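PDB 1WCW: uroporphyrinogen III synthase from Thermus thermophilus, which probably catalyses the ring closure of hydroxymethylbilane to uroporphyrinogen III, with inversion of the last pyrrole ring, in tetrapyrrole biosynthesis. Local coordinates for residues A[47-50]-A[51-55]; A[104-108]-A[109-113]; A[148-152]-A[153-157]; A[191-194]-A[195-199]; A[204-207]-A[208-211]. All blocks are in the same frame, centred on the assembly; numbering follows the deposited sequence.

Contact 1: residues A[47-50]-A[51-55]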
loop_
_atom_site.group_PDB
_atom_site.type_symbol
_atom_site.label_atom_id
_atom_site.label_comp_id
_atom_site.label_asym_id
_atom_site.label_seq_id
_atom_site.Cartn_x
_atom_site.Cartn_y
_atom_site.Cartn_z
ATOM N N PRO A 47 -2.353 22.364 -7.911
ATOM C CA PRO A 47 -1.340 23.339 -8.356
ATOM C C PRO A 47 0.113 22.999 -7.984
ATOM O O PRO A 47 1.047 23.432 -8.652
ATOM C CB PRO A 47 -1.795 24.635 -7.685
ATOM C CG PRO A 47 -3.274 24.470 -7.554
ATOM C CD PRO A 47 -3.474 22.994 -7.216
ATOM N N GLU A 48 0.305 22.226 -6.905
ATOM C CA GLU A 48 1.656 21.879 -6.460
ATOM C C GLU A 48 2.411 20.921 -7.350
ATOM O O GLU A 48 3.659 20.844 -7.294
ATOM C CB GLU A 48 1.633 21.340 -5.017
ATOM C CG GLU A 48 1.255 22.400 -3.992
ATOM C CD GLU A 48 1.474 21.928 -2.547
ATOM O OE1 GLU A 48 2.636 21.701 -2.147
ATOM O OE2 GLU A 48 0.479 21.768 -1.816
ATOM N N TYR A 49 1.696 20.172 -8.205
ATOM C CA TYR A 49 2.428 19.297 -9.127
ATOM C C TYR A 49 1.987 19.524 -10.555
ATOM O O TYR A 49 2.157 18.690 -11.423
ATOM C CB TYR A 49 2.330 17.811 -8.717
ATOM C CG TYR A 49 0.954 17.210 -8.698
ATOM C CD1 TYR A 49 0.023 17.461 -7.695
ATOM C CD2 TYR A 49 0.578 16.323 -9.713
ATOM C CE1 TYR A 49 -1.184 16.879 -7.687
ATOM C CE2 TYR A 49 -0.669 15.719 -9.699
ATOM C CZ TYR A 49 -1.548 15.981 -8.712
ATOM O OH TYR A 49 -2.744 15.339 -8.677
ATOM N N ARG A 50 1.392 20.694 -10.806
ATOM C CA ARG A 50 0.926 21.057 -12.162
ATOM C C ARG A 50 2.021 20.918 -13.216
ATOM O O ARG A 50 1.782 20.578 -14.386
ATOM C CB ARG A 50 0.300 22.476 -12.142
ATOM C CG ARG A 50 1.283 23.542 -12.082
ATOM C CD ARG A 50 0.570 24.859 -11.910
ATOM N NE ARG A 50 -0.114 25.326 -13.096
ATOM C CZ ARG A 50 0.044 26.571 -13.525
ATOM N NH1 ARG A 50 -0.596 27.021 -14.593
ATOM N NH2 ARG A 50 0.910 27.348 -12.880
ATOM N N ASP A 51 3.252 21.226 -12.820
ATOM C CA ASP A 51 4.413 21.185 -13.695
ATOM C C ASP A 51 4.634 19.727 -14.236
ATOM O O ASP A 51 4.910 19.516 -15.428
ATOM C CB ASP A 51 5.591 21.636 -12.791
ATOM C CG ASP A 51 5.210 21.522 -11.253
ATOM O OD1 ASP A 51 4.353 22.299 -10.739
ATOM O OD2 ASP A 51 5.732 20.627 -10.548
ATOM N N GLN A 52 4.452 18.773 -13.327
ATOM C CA GLN A 52 4.630 17.359 -13.680
ATOM C C GLN A 52 3.488 16.885 -14.581
ATOM O O GLN A 52 3.722 16.136 -15.515
ATOM C CB GLN A 52 4.619 16.507 -12.436
ATOM C CG GLN A 52 5.611 16.971 -11.325
ATOM C CD GLN A 52 7.017 17.118 -11.809
ATOM O OE1 GLN A 52 7.642 16.155 -12.281
ATOM N NE2 GLN A 52 7.563 18.333 -11.661
ATOM N N VAL A 53 2.261 17.356 -14.306
ATOM C CA VAL A 53 1.110 16.957 -15.127
ATOM C C VAL A 53 1.248 17.536 -16.527
ATOM O O VAL A 53 0.966 16.862 -17.532
ATOM C CB VAL A 53 -0.228 17.380 -14.478
ATOM C CG1 VAL A 53 -1.355 16.730 -15.336
ATOM C CG2 VAL A 53 -0.365 16.822 -13.033
ATOM N N ARG A 54 1.714 18.784 -16.624
ATOM C CA ARG A 54 1.933 19.394 -17.957
ATOM C C ARG A 54 2.975 18.612 -18.776
ATOM O O ARG A 54 2.811 18.393 -19.986
ATOM C CB ARG A 54 2.417 20.844 -17.816
ATOM C CG ARG A 54 1.338 21.783 -17.319
ATOM C CD ARG A 54 1.881 23.221 -17.128
ATOM N NE ARG A 54 0.783 24.163 -16.947
ATOM C CZ ARG A 54 -0.178 24.387 -17.849
ATOM N NH1 ARG A 54 -1.139 25.262 -17.580
ATOM N NH2 ARG A 54 -0.180 23.754 -19.023
ATOM N N ALA A 55 4.022 18.175 -18.068
ATOM C CA ALA A 55 5.046 17.380 -18.721
ATOM C C ALA A 55 4.451 16.070 -19.245
ATOM O O ALA A 55 4.752 15.619 -20.377
ATOM C CB ALA A 55 6.214 17.107 -17.772
#
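Tyr-49 and Val-53 form the apolar part of this local contact at the start of helix 50-57. Methyl CG2 of Val-53 sits against the CD2 and CE2 atoms of the Tyr-49 ring, 3.5 Å from CD2. Tyr-49 CG sits between its backbone N and carbonyl carbon (chi1 62°), a torsion that holds the ring beside the first turn. Both side chains are buried and also pack on helix 68-80, Tyr-49 on Ala-77 and Val-53 on Leu-74.

Backbone bonds start the helix. Tyr-49, the N-cap residue, offers its O to Val-53 N at 3.2 Å and, weakly, to Gln-52 N. Arg-50 O takes Arg-54 N at 2.9 Å.

Asp-51, Arg-50 and Arg-54 are exposed, while Gln-52 also rests on Leu-158 and Leu-160 of strand 155-167. Gln-52 bends at chi2, and its NE2 gives a nearly straight bond (175°) to Asp-51 OD2 at 3.1 Å. The acceptor lies in the amide plane and uses its anti lone pair. A leucine in place of Gln-52 would probably leave Asp-51 OD2 without this N-H and its carboxylate freer to turn.

Arg-50 and Arg-54 run side by side. Arg-50 NH1 comes to the edge of the other guanidinium, 3.5 Å from Arg-54 NH1. The two like charges probably add no attraction; the contact is held by the backbone bonds and the Tyr-49/Val-53 packing.

Contact 2: residues A[104-108]-A[109-113]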
loop_
_atom_site.group_PDB
_atom_site.type_symbol
_atom_site.label_atom_id
_atom_site.label_comp_id
_atom_site.label_asym_id
_atom_site.label_seq_id
_atom_site.Cartn_x
_atom_site.Cartn_y
_atom_site.Cartn_z
ATOM N N ALA A 104 -8.126 0.504 -12.299
ATOM C CA ALA A 104 -8.375 1.916 -12.535
ATOM C C ALA A 104 -8.016 2.281 -13.964
ATOM O O ALA A 104 -8.706 3.045 -14.586
ATOM C CB ALA A 104 -7.615 2.760 -11.559
ATOM N N LEU A 105 -6.915 1.767 -14.505
ATOM C CA LEU A 105 -6.579 2.053 -15.897
ATOM C C LEU A 105 -7.646 1.479 -16.860
ATOM O O LEU A 105 -8.052 2.183 -17.784
ATOM C CB LEU A 105 -5.186 1.457 -16.208
ATOM C CG LEU A 105 -3.998 2.299 -15.641
ATOM C CD1 LEU A 105 -2.695 1.477 -15.790
ATOM C CD2 LEU A 105 -3.853 3.629 -16.407
ATOM N N LYS A 106 -8.087 0.249 -16.606
ATOM C CA LYS A 106 -9.115 -0.369 -17.469
ATOM C C LYS A 106 -10.397 0.467 -17.437
ATOM O O LYS A 106 -10.997 0.721 -18.473
ATOM C CB LYS A 106 -9.397 -1.776 -16.977
ATOM C CG LYS A 106 -8.311 -2.738 -17.294
ATOM C CD LYS A 106 -8.562 -3.432 -18.604
ATOM C CE LYS A 106 -7.530 -4.543 -18.827
ATOM N NZ LYS A 106 -7.827 -5.442 -20.018
ATOM N N GLU A 107 -10.813 0.915 -16.256
ATOM C CA GLU A 107 -12.027 1.736 -16.121
ATOM C C GLU A 107 -11.891 3.071 -16.850
ATOM O O GLU A 107 -12.875 3.667 -17.259
ATOM C CB GLU A 107 -12.370 1.925 -14.656
ATOM C CG GLU A 107 -12.919 0.633 -14.003
ATOM C CD GLU A 107 -13.099 0.726 -12.463
ATOM O OE1 GLU A 107 -13.617 -0.263 -11.861
ATOM O OE2 GLU A 107 -12.729 1.767 -11.847
ATOM N N ALA A 108 -10.670 3.576 -17.015
ATOM C CA ALA A 108 -10.451 4.822 -17.732
ATOM C C ALA A 108 -10.317 4.605 -19.257
ATOM O O ALA A 108 -10.109 5.550 -19.989
ATOM C CB ALA A 108 -9.163 5.508 -17.174
ATOM N N GLY A 109 -10.417 3.335 -19.693
ATOM C CA GLY A 109 -10.283 2.967 -21.095
ATOM C C GLY A 109 -8.832 3.002 -21.537
ATOM O O GLY A 109 -8.521 3.216 -22.696
ATOM N N LEU A 110 -7.937 2.775 -20.575
ATOM C CA LEU A 110 -6.468 2.801 -20.838
ATOM C C LEU A 110 -5.906 1.531 -20.201
ATOM O O LEU A 110 -4.995 1.583 -19.354
ATOM C CB LEU A 110 -5.841 4.043 -20.175
ATOM C CG LEU A 110 -6.293 5.403 -20.755
ATOM C CD1 LEU A 110 -5.929 6.513 -19.802
ATOM C CD2 LEU A 110 -5.627 5.642 -22.112
ATOM N N PRO A 111 -6.415 0.356 -20.596
ATOM C CA PRO A 111 -5.931 -0.874 -19.964
ATOM C C PRO A 111 -4.419 -1.044 -20.041
ATOM O O PRO A 111 -3.783 -0.709 -21.041
ATOM C CB PRO A 111 -6.713 -2.004 -20.696
ATOM C CG PRO A 111 -6.969 -1.388 -22.082
ATOM C CD PRO A 111 -7.236 0.082 -21.810
ATOM N N PRO A 112 -3.838 -1.591 -18.995
ATOM C CA PRO A 112 -2.390 -1.778 -19.014
ATOM C C PRO A 112 -1.938 -2.831 -19.994
ATOM O O PRO A 112 -2.643 -3.798 -20.257
ATOM C CB PRO A 112 -2.064 -2.186 -17.564
ATOM C CG PRO A 112 -3.327 -2.897 -17.118
ATOM C CD PRO A 112 -4.475 -2.126 -17.753
ATOM N N HIS A 113 -0.726 -2.661 -20.499
ATOM C CA HIS A 113 -0.115 -3.678 -21.356
ATOM C C HIS A 113 0.446 -4.794 -20.544
ATOM O O HIS A 113 0.572 -5.908 -21.086
ATOM C CB HIS A 113 0.962 -3.040 -22.230
ATOM C CG HIS A 113 0.436 -1.952 -23.102
ATOM N ND1 HIS A 113 -0.314 -2.101 -24.268
ATOM C CD2 HIS A 113 0.590 -0.617 -22.927
ATOM C CE1 HIS A 113 -0.568 -0.897 -24.780
ATOM N NE2 HIS A 113 -0.029 0.015 -23.964
#
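A Schellman motif ends helix 99-107, with Leu-105 and Lys-106 of the last turn receiving the backbone N-H groups of Leu-110 and Gly-109. Leu-110 N binds Leu-105 O at 2.9 Å, the outer bond of the motif. Gly-109 N binds Lys-106 O, also at 2.9 Å, as the inner bond. This second donor stands above the carbonyl plane, 63° out of it, as the chain curls back over the helix end. Gly-109 has a positive phi of 76°, a value that favours glycine. A beta carbon there would come within 2.8 Å of Ala-108 O.

The side chains close the turn with apolar contacts. Leu-105 CD2 lies 4.3 Å from Leu-110 CB. Leu-105 CB reaches Pro-112 CD at 4.0 Å, the two side chains meeting at a slant. Ala-108 CB stands 4.3 Å from Leu-110 CD1. Leu-105 also packs on Phe-63 and Ala-65 of strand 62-65, and Leu-110 on Leu-89 and Ala-90 of helix 86-91.

On the outer side the Lys-106 chain turns at chi2 and runs across the two prolines at about a right angle. Its CG is 3.9 Å from Pro-112 CD. Its modelled approach to Pro-111 is too short to be trusted. Beyond the turn, Pro-111 O accepts a bond from Arg-94 NH1.

Paired backbone bonds, a glycine in the left-handed helical conformation and a leucine-leucine contact across the turn are the marks of a Schellman C-cap. Here it leads the chain from helix 99-107 towards strand 114-115.

Contact 3: residues A[148-152]-A[153-157]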
loop_
_atom_site.group_PDB
_atom_site.type_symbol
_atom_site.label_atom_id
_atom_site.label_comp_id
_atom_site.label_asym_id
_atom_site.label_seq_id
_atom_site.Cartn_x
_atom_site.Cartn_y
_atom_site.Cartn_z
ATOM N N ASN A 148 15.350 3.295 -9.785
ATOM C CA ASN A 148 16.645 2.960 -10.290
ATOM C C ASN A 148 16.511 2.038 -11.508
ATOM O O ASN A 148 17.254 2.203 -12.512
ATOM C CB ASN A 148 17.469 2.316 -9.175
ATOM C CG ASN A 148 17.977 3.340 -8.193
ATOM O OD1 ASN A 148 18.653 4.286 -8.584
ATOM N ND2 ASN A 148 17.658 3.167 -6.920
ATOM N N ALA A 149 15.593 1.060 -11.455
ATOM C CA ALA A 149 15.430 0.196 -12.635
ATOM C C ALA A 149 14.972 0.994 -13.876
ATOM O O ALA A 149 15.462 0.750 -14.987
ATOM C CB ALA A 149 14.453 -0.885 -12.340
ATOM N N LEU A 150 14.074 1.985 -13.744
ATOM C CA LEU A 150 13.645 2.750 -14.901
ATOM C C LEU A 150 14.847 3.457 -15.496
ATOM O O LEU A 150 14.977 3.509 -16.739
ATOM C CB LEU A 150 12.583 3.772 -14.511
ATOM C CG LEU A 150 11.221 3.123 -14.274
ATOM C CD1 LEU A 150 10.354 4.154 -13.592
ATOM C CD2 LEU A 150 10.623 2.597 -15.581
ATOM N N ALA A 151 15.722 3.999 -14.647
ATOM C CA ALA A 151 16.914 4.693 -15.176
ATOM C C ALA A 151 17.846 3.706 -15.856
ATOM O O ALA A 151 18.367 3.998 -16.959
ATOM C CB ALA A 151 17.645 5.424 -14.021
ATOM N N GLU A 152 18.030 2.530 -15.262
ATOM C CA GLU A 152 18.887 1.495 -15.875
ATOM C C GLU A 152 18.337 1.072 -17.237
ATOM O O GLU A 152 19.101 0.751 -18.176
ATOM C CB GLU A 152 19.023 0.280 -14.950
ATOM C CG GLU A 152 19.914 0.507 -13.751
ATOM C CD GLU A 152 20.006 -0.743 -12.861
ATOM O OE1 GLU A 152 18.953 -1.258 -12.387
ATOM O OE2 GLU A 152 21.140 -1.222 -12.632
ATOM N N ARG A 153 17.019 1.053 -17.366
ATOM C CA ARG A 153 16.382 0.682 -18.622
ATOM C C ARG A 153 16.429 1.770 -19.691
ATOM O O ARG A 153 15.927 1.560 -20.798
ATOM C CB ARG A 153 14.909 0.308 -18.345
ATOM C CG ARG A 153 14.696 -0.954 -17.580
ATOM C CD ARG A 153 15.184 -2.206 -18.292
ATOM N NE ARG A 153 14.559 -3.344 -17.635
ATOM C CZ ARG A 153 15.034 -3.884 -16.523
ATOM N NH1 ARG A 153 16.151 -3.406 -15.990
ATOM N NH2 ARG A 153 14.341 -4.796 -15.865
ATOM N N GLY A 154 16.960 2.952 -19.373
ATOM C CA GLY A 154 17.144 3.986 -20.386
ATOM C C GLY A 154 16.250 5.219 -20.322
ATOM O O GLY A 154 16.349 6.139 -21.135
ATOM N N TYR A 155 15.363 5.300 -19.316
ATOM C CA TYR A 155 14.445 6.408 -19.249
ATOM C C TYR A 155 14.810 7.512 -18.264
ATOM O O TYR A 155 15.425 7.279 -17.231
ATOM C CB TYR A 155 13.055 5.886 -18.781
ATOM C CG TYR A 155 12.496 4.795 -19.651
ATOM C CD1 TYR A 155 12.625 3.462 -19.270
ATOM C CD2 TYR A 155 11.874 5.088 -20.834
ATOM C CE1 TYR A 155 12.136 2.438 -20.062
ATOM C CE2 TYR A 155 11.380 4.081 -21.660
ATOM C CZ TYR A 155 11.532 2.750 -21.249
ATOM O OH TYR A 155 11.063 1.740 -22.088
ATOM N N ARG A 156 14.354 8.687 -18.638
ATOM C CA ARG A 156 14.348 9.793 -17.697
ATOM C C ARG A 156 13.015 9.598 -16.871
ATOM O O ARG A 156 11.937 9.447 -17.503
ATOM C CB ARG A 156 14.263 11.120 -18.400
ATOM C CG ARG A 156 14.206 12.325 -17.439
ATOM C CD ARG A 156 14.233 13.664 -18.223
ATOM N NE ARG A 156 13.120 13.766 -19.175
ATOM C CZ ARG A 156 12.958 14.715 -20.099
ATOM N NH1 ARG A 156 11.887 14.692 -20.893
ATOM N NH2 ARG A 156 13.857 15.684 -20.249
ATOM N N VAL A 157 13.091 9.666 -15.565
ATOM C CA VAL A 157 11.890 9.453 -14.720
ATOM C C VAL A 157 11.138 10.756 -14.481
ATOM O O VAL A 157 11.763 11.771 -14.112
ATOM C CB VAL A 157 12.244 8.800 -13.385
ATOM C CG1 VAL A 157 10.975 8.658 -12.493
ATOM C CG2 VAL A 157 12.806 7.402 -13.646
HETATM O O HOH W 1 18.389 7.074 -17.861
#
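This is a local helix-to-strand turn, in which Leu-150 and Ala-151 of helix 144-152 meet Gly-154 and Tyr-155 on the way into strand 155-167. The short helix and strand segments run roughly antiparallel, at 148°, with axes 7.0 Å apart. Two backbone bonds define the turn. Tyr-155 N binds Leu-150 O at 3.2 Å, and Gly-154 N binds Ala-151 O at 3.0 Å. Gly-154 has a phi of 109°, where a beta carbon would jam against the preceding carbonyl oxygen.

Leu-150 carries the apolar side. Its CB lies 3.7 Å from Val-157 CG2, and the two side chains cross at about a right angle. Val-157 CG2 stands anti to the carbonyl carbon, facing back to the helix. The Tyr-155 ring turns its edge to Leu-150 O, with CD1 at 3.5 Å. Its OH donates to Pro-128 O.

Arg-153 N bonds to Ala-149 O at 2.9 Å, and its CG packs against the same oxygen. The chain then bends at chi2. Two of its guanidinium nitrogens bond elsewhere: NE to Leu-127 O and NH2 to Leu-124 O. A water donates to both Ala-151 O and Tyr-155 O, at 3.2 and 3.0 Å, bridging helix and strand.

The geometry is that of a Schellman motif. It makes the return turn of the beta-alpha-beta unit formed by strand 132-137, helix 144-152 and strand 155-167.

Contact 4: residues A[191-194]-A[195-199]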
loop_
_atom_site.group_PDB
_atom_site.type_symbol
_atom_site.label_atom_id
_atom_site.label_comp_id
_atom_site.label_asym_id
_atom_site.label_seq_id
_atom_site.Cartn_x
_atom_site.Cartn_y
_atom_site.Cartn_z
ATOM N N ALA A 191 -2.228 -3.391 4.672
ATOM C CA ALA A 191 -1.403 -2.965 3.541
ATOM C C ALA A 191 0.046 -3.059 3.971
ATOM O O ALA A 191 0.391 -2.761 5.123
ATOM C CB ALA A 191 -1.724 -1.470 3.188
ATOM N N ALA A 192 0.941 -3.336 3.057
ATOM C CA ALA A 192 2.338 -3.409 3.348
ATOM C C ALA A 192 2.877 -2.132 3.893
ATOM O O ALA A 192 3.754 -2.164 4.765
ATOM C CB ALA A 192 3.114 -3.802 2.059
ATOM N N ILE A 193 2.391 -0.980 3.392
ATOM C CA ILE A 193 2.937 0.264 3.901
ATOM C C ILE A 193 2.697 0.431 5.427
ATOM O O ILE A 193 3.474 1.101 6.105
ATOM C CB ILE A 193 2.358 1.463 3.088
ATOM C CG1 ILE A 193 3.288 2.667 3.215
ATOM C CG2 ILE A 193 0.940 1.764 3.546
ATOM C CD1 ILE A 193 2.863 3.848 2.231
ATOM N N GLN A 194 1.669 -0.177 5.990
ATOM C CA GLN A 194 1.447 -0.050 7.437
ATOM C C GLN A 194 2.547 -0.825 8.194
ATOM O O GLN A 194 2.976 -0.374 9.254
ATOM C CB GLN A 194 0.101 -0.674 7.802
ATOM C CG GLN A 194 -1.013 0.239 7.292
ATOM C CD GLN A 194 -2.307 -0.426 7.020
ATOM O OE1 GLN A 194 -2.505 -1.548 7.393
ATOM N NE2 GLN A 194 -3.218 0.291 6.385
ATOM N N VAL A 195 2.989 -1.967 7.656
ATOM C CA VAL A 195 4.083 -2.724 8.266
ATOM C C VAL A 195 5.320 -1.856 8.182
ATOM O O VAL A 195 6.039 -1.752 9.179
ATOM C CB VAL A 195 4.329 -4.044 7.458
ATOM C CG1 VAL A 195 5.513 -4.799 8.080
ATOM C CG2 VAL A 195 3.089 -4.933 7.497
ATOM N N GLU A 196 5.598 -1.234 7.029
ATOM C CA GLU A 196 6.805 -0.452 6.856
ATOM C C GLU A 196 6.789 0.733 7.776
ATOM O O GLU A 196 7.796 1.005 8.468
ATOM C CB GLU A 196 6.929 0.021 5.393
ATOM C CG GLU A 196 6.917 -1.063 4.299
ATOM C CD GLU A 196 8.035 -2.082 4.374
ATOM O OE1 GLU A 196 7.903 -3.126 3.669
ATOM O OE2 GLU A 196 9.034 -1.903 5.100
ATOM N N PHE A 197 5.657 1.428 7.932
ATOM C CA PHE A 197 5.625 2.587 8.821
ATOM C C PHE A 197 5.824 2.193 10.260
ATOM O O PHE A 197 6.525 2.892 11.010
ATOM C CB PHE A 197 4.289 3.333 8.688
ATOM C CG PHE A 197 4.136 4.157 7.410
ATOM C CD1 PHE A 197 2.858 4.496 6.976
ATOM C CD2 PHE A 197 5.171 4.623 6.692
ATOM C CE1 PHE A 197 2.658 5.313 5.831
ATOM C CE2 PHE A 197 4.923 5.462 5.539
ATOM C CZ PHE A 197 3.673 5.785 5.154
ATOM N N LEU A 198 5.186 1.090 10.717
ATOM C CA LEU A 198 5.399 0.674 12.099
ATOM C C LEU A 198 6.845 0.366 12.372
ATOM O O LEU A 198 7.401 0.870 13.381
ATOM C CB LEU A 198 4.496 -0.547 12.336
ATOM C CG LEU A 198 4.675 -1.146 13.719
ATOM C CD1 LEU A 198 4.309 -0.151 14.848
ATOM C CD2 LEU A 198 3.767 -2.365 13.866
ATOM N N PHE A 199 7.484 -0.453 11.549
ATOM C CA PHE A 199 8.876 -0.791 11.837
ATOM C C PHE A 199 9.796 0.356 11.593
ATOM O O PHE A 199 10.791 0.453 12.385
ATOM C CB PHE A 199 9.306 -2.005 10.995
ATOM C CG PHE A 199 9.005 -3.315 11.664
ATOM C CD1 PHE A 199 7.837 -3.991 11.461
ATOM C CD2 PHE A 199 9.907 -3.808 12.609
ATOM C CE1 PHE A 199 7.554 -5.163 12.182
ATOM C CE2 PHE A 199 9.627 -4.975 13.342
ATOM C CZ PHE A 199 8.483 -5.634 13.121
#
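Ala-191 leads into helix 192-201 and touches the second segment lightly, its O 3.7 Å from Val-195 N. Its own N makes a weak bond to Gln-194 OE1.

Ala-192 O receives Glu-196 N at 3.1 Å, in the carbonyl plane. Glu-196 CG rests 3.4 Å from Ala-192 O, and the bend at chi2 then carries the carboxylate to Trp-232, whose NE1 binds OE2. A glycerol, probably from the crystallisation liquor, sits near the Ala-192 methyl.

Ile-193 makes the main side-chain contact. Its CG1 stands anti to the backbone N (chi1 -158°), which lays the branch alongside Phe-197 and over one ring face. CG1 is 3.9 Å from the Phe-197 ring centroid, 19° off the normal, a CH-pi contact. CD1 continues to Phe-197 CZ at 3.6 Å. The backbones of the same pair are joined too: Ile-193 O accepts Phe-197 N at 2.9 Å. Replacing Phe-197 by an alanine would probably leave Ile-193 without its flat partner and open a gap towards Ile-172 of helix 169-181.

Gln-194 O takes Leu-198 N at 3.0 Å. Its side-chain amide is gripped from outside: OE1 accepts Val-190 N and NE2 donates to Gln-39 OE1.

Bonds from residue i+4 back to residue i, with an aliphatic-aromatic pair at the same spacing, are typical of an alpha helix, here near the start of the one that follows strand 186-189.

Contact 5: residues A[204-207]-A[208-211]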
loop_
_atom_site.group_PDB
_atom_site.type_symbol
_atom_site.label_atom_id
_atom_site.label_comp_id
_atom_site.label_asym_id
_atom_site.label_seq_id
_atom_site.Cartn_x
_atom_site.Cartn_y
_atom_site.Cartn_z
ATOM N N ASP A 204 12.006 0.776 19.337
ATOM C CA ASP A 204 12.809 -0.438 19.575
ATOM C C ASP A 204 12.288 -1.505 18.579
ATOM O O ASP A 204 11.502 -2.365 18.947
ATOM C CB ASP A 204 12.589 -0.848 21.036
ATOM C CG ASP A 204 13.555 -1.919 21.500
ATOM O OD1 ASP A 204 14.144 -2.658 20.658
ATOM O OD2 ASP A 204 13.669 -2.031 22.756
ATOM N N PRO A 205 12.767 -1.451 17.337
ATOM C CA PRO A 205 12.298 -2.431 16.354
ATOM C C PRO A 205 12.603 -3.859 16.727
ATOM O O PRO A 205 11.856 -4.775 16.396
ATOM C CB PRO A 205 12.927 -1.972 15.051
ATOM C CG PRO A 205 14.137 -1.136 15.534
ATOM C CD PRO A 205 13.675 -0.442 16.752
ATOM N N LYS A 206 13.723 -4.124 17.407
ATOM C CA LYS A 206 13.993 -5.498 17.820
ATOM C C LYS A 206 12.965 -6.002 18.809
ATOM O O LYS A 206 12.531 -7.169 18.751
ATOM C CB LYS A 206 15.396 -5.622 18.451
ATOM C CG LYS A 206 16.461 -5.528 17.352
ATOM C CD LYS A 206 17.890 -5.855 17.896
ATOM C CE LYS A 206 18.990 -5.680 16.859
ATOM N NZ LYS A 206 20.351 -5.912 17.506
ATOM N N ALA A 207 12.591 -5.162 19.781
ATOM C CA ALA A 207 11.598 -5.599 20.743
ATOM C C ALA A 207 10.250 -5.789 20.057
ATOM O O ALA A 207 9.477 -6.649 20.424
ATOM C CB ALA A 207 11.428 -4.584 21.935
ATOM N N LEU A 208 9.993 -4.927 19.061
ATOM C CA LEU A 208 8.719 -5.032 18.322
ATOM C C LEU A 208 8.678 -6.375 17.540
ATOM O O LEU A 208 7.656 -7.068 17.552
ATOM C CB LEU A 208 8.629 -3.874 17.351
ATOM C CG LEU A 208 7.524 -3.922 16.330
ATOM C CD1 LEU A 208 6.180 -3.855 17.050
ATOM C CD2 LEU A 208 7.650 -2.749 15.352
ATOM N N ARG A 209 9.792 -6.751 16.914
ATOM C CA ARG A 209 9.869 -8.046 16.213
ATOM C C ARG A 209 9.627 -9.168 17.205
ATOM O O ARG A 209 8.842 -10.082 16.931
ATOM C CB ARG A 209 11.230 -8.202 15.590
ATOM C CG ARG A 209 11.404 -9.517 14.936
ATOM C CD ARG A 209 12.796 -9.694 14.358
ATOM N NE ARG A 209 13.113 -8.754 13.348
ATOM C CZ ARG A 209 14.136 -7.898 13.383
ATOM N NH1 ARG A 209 14.330 -7.104 12.342
ATOM N NH2 ARG A 209 14.947 -7.788 14.442
ATOM N N GLU A 210 10.293 -9.129 18.375
ATOM C CA GLU A 210 10.069 -10.153 19.378
ATOM C C GLU A 210 8.591 -10.211 19.806
ATOM O O GLU A 210 8.025 -11.303 19.888
ATOM C CB GLU A 210 10.970 -9.921 20.597
ATOM C CG GLU A 210 10.699 -10.895 21.736
ATOM C CD GLU A 210 11.760 -10.767 22.833
ATOM O OE1 GLU A 210 11.639 -11.456 23.859
ATOM O OE2 GLU A 210 12.712 -9.986 22.621
ATOM N N ALA A 211 7.979 -9.038 20.021
ATOM C CA ALA A 211 6.588 -9.024 20.422
ATOM C C ALA A 211 5.658 -9.643 19.344
ATOM O O ALA A 211 4.805 -10.446 19.689
ATOM C CB ALA A 211 6.179 -7.601 20.755
HETATM O O HOH W 2 14.394 -9.166 17.364
#
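Asp-204, the N-cap of helix 205-214, uses two oxygens on the first turn. Its backbone O takes Leu-208 N at 3.0 Å. Its OD1 takes Ala-207 N at 3.1 Å, a capping bond. The donor approaches OD1 from above the carboxylate plane, 64° out of it. Negative charge here would probably suit the positive end of the helix dipole. Pro-205, next in line, has no N-H to satisfy.

Three further carbonyls are paired in sequence. Pro-205 O accepts Arg-209 N at 2.9 Å, and Lys-206 O accepts Glu-210 N at 3.0 Å. Ala-207 O accepts Ala-211 N at 2.8 Å.

Lys-206 O also has a second donor, a water at 3.1 Å. That water accepts in turn from Arg-209 NH2 at 3.3 Å, in the guanidinium plane. Arg-209 bends at chi3, which brings NH2 to 4.0 Å from Lys-206 CG. Arg-209 NE is held by Trp-232 O.

Outside the turn, Asp-204 N is bound by Glu-176 of helix 169-181. Leu-208 packs on Leu-198 and Phe-199 of helix 192-201, while after helix 205-214 the chain goes on to strand 217-221 of the parallel sheet.

Contacts 1, 4 and 5 lie at helix starts, while contacts 2 and 3 are Schellman turns at helix ends. Contacts 1, 2 and 3 belong to the part of the fold built on the mixed sheet, contacts 4 and 5 to the part built on the parallel sheet. Contact 4 is nearest the chain centre, about 8 Å from it, and its touching residues are buried or partly so. The others lie 20 Å or more out and mix buried apolar side chains with exposed charges. Only contacts 4 and 5 touch: Phe-199 CE2 meets Leu-208 CD2 at 3.6 Å, and Trp-232 serves both. Contacts 1 and 5 are about 41 Å apart, centre to centre.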